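PDB 3L84: transketolase from Campylobacter jejuni, which belongs to the transketolase family of thiamine diphosphate-dependent enzymes, built from two thiamine diphosphate-binding-type domains and a C-terminal domain. Local coordinates for residues Gln9-Thr12 and Leu13-Ser17. Residues are numbered along the deposited sequence; the frame is centred on the assembly and turned at random.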
# COMPACT_ATOMS: atom_id res chain seq x y z
N GLN A 9 -2.35 3.52 41.08
CA GLN A 9 -1.43 3.46 39.94
C GLN A 9 -2.16 3.76 38.64
O GLN A 9 -1.68 4.55 37.81
CB GLN A 9 -0.72 2.10 39.90
CG GLN A 9 0.36 1.98 40.93
CD GLN A 9 1.08 0.65 40.80
OE1 GLN A 9 0.55 -0.39 41.23
NE2 GLN A 9 2.24 0.66 40.15
N ALA A 10 -3.31 3.13 38.43
CA ALA A 10 -4.07 3.33 37.19
C ALA A 10 -4.53 4.76 37.08
O ALA A 10 -4.44 5.38 36.00
CB ALA A 10 -5.25 2.36 37.12
N ASN A 11 -5.03 5.33 38.17
CA ASN A 11 -5.47 6.70 38.11
C ASN A 11 -4.33 7.70 37.91
O ASN A 11 -4.50 8.72 37.26
CB ASN A 11 -6.35 7.02 39.33
CG ASN A 11 -7.71 6.36 39.23
OD1 ASN A 11 -8.19 6.07 38.13
ND2 ASN A 11 -8.35 6.10 40.37
N THR A 12 -3.15 7.37 38.44
CA THR A 12 -1.95 8.18 38.19
C THR A 12 -1.70 8.22 36.70
O THR A 12 -1.46 9.29 36.12
CB THR A 12 -0.74 7.65 38.96
OG1 THR A 12 -1.02 7.69 40.37
CG2 THR A 12 0.51 8.51 38.68
N LEU A 13 -1.72 7.06 36.05
CA LEU A 13 -1.55 7.02 34.60
C LEU A 13 -2.64 7.79 33.88
O LEU A 13 -2.36 8.49 32.90
CB LEU A 13 -1.52 5.57 34.09
CG LEU A 13 -0.31 4.70 34.44
CD1 LEU A 13 -0.67 3.21 34.24
CD2 LEU A 13 0.93 5.08 33.63
N ARG A 14 -3.91 7.64 34.31
CA ARG A 14 -5.00 8.37 33.67
C ARG A 14 -4.78 9.86 33.72
O ARG A 14 -4.95 10.56 32.70
CB ARG A 14 -6.34 8.10 34.37
CG ARG A 14 -6.92 6.71 34.19
CD ARG A 14 -8.35 6.66 34.73
NE ARG A 14 -8.96 5.47 34.20
CZ ARG A 14 -8.85 4.25 34.68
NH1 ARG A 14 -8.35 3.99 35.87
NH2 ARG A 14 -9.29 3.25 33.94
N PHE A 15 -4.39 10.38 34.88
CA PHE A 15 -4.35 11.85 35.02
C PHE A 15 -3.07 12.47 34.46
O PHE A 15 -3.12 13.58 33.94
CB PHE A 15 -4.67 12.30 36.44
CG PHE A 15 -6.05 11.84 36.88
CD1 PHE A 15 -7.16 12.08 36.07
CD2 PHE A 15 -6.24 11.19 38.09
CE1 PHE A 15 -8.43 11.65 36.44
CE2 PHE A 15 -7.51 10.76 38.46
CZ PHE A 15 -8.58 10.99 37.64
N LEU A 16 -1.96 11.74 34.44
CA LEU A 16 -0.81 12.20 33.67
C LEU A 16 -1.17 12.31 32.20
O LEU A 16 -0.90 13.31 31.55
CB LEU A 16 0.42 11.28 33.85
CG LEU A 16 1.17 11.35 35.18
CD1 LEU A 16 2.36 10.43 35.14
CD2 LEU A 16 1.64 12.80 35.51
N SER A 17 -1.84 11.30 31.68
CA SER A 17 -2.22 11.28 30.26
C SER A 17 -3.19 12.40 29.94
O SER A 17 -3.02 13.13 28.96
CB SER A 17 -2.88 9.94 29.89
OG SER A 17 -1.98 8.84 30.07
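Asn11 and Arg14, two buried residues three apart on alpha-helix 3-24 of the thiamine diphosphate-binding domain, join their side chains across one turn. Arg14 NH1 donates to Asn11 OD1 at 3.1 Å, a moderately bent bond (153° at the hydrogen) that meets the edge of the guanidinium while the amide plane is turned 63° from it. The short Asn11 side chain brings its oxygen to this place because CG lies beside the backbone N (chi1 -73°); Arg14, extended from CG to NE, spans the rest. The same NH1 also rests 3.7 Å from Ala10 CB, where a small methyl suits the close approach of helix 30-42 through Asp37 and Ser40. The guanidinium is fixed further by a salt bridge from NH2 to Asp37 and by the carbonyls of Leu33 and Lys244, so this buried cation is satisfied on several sides.

One residue further on, Phe15 CD2 comes to 3.1 Å from Asn11 O, with CE2 4.0 Å from Asn11 CB, and the ring meets Phe274 edge-to-face. Leu13 and Leu16 supply branched apolar groups to helix 69-79, Leu13 packing on Leu71 and Leu78. Thr12 OG1, beside the backbone N, bonds the Glu8 carbonyl, which satisfies this buried hydroxyl; its CG2 only loosely approaches Leu16 CD1, at 4.4 Å.

Beneath these side chains runs the regular i to i+4 ladder, including Phe15 N to Asn11 O at 2.9 Å. Two rungs further on, Leu13 O takes two donors from opposite faces of its plane: Ser17 N at 3.1 Å and the Ser17 hydroxyl OG at 2.9 Å.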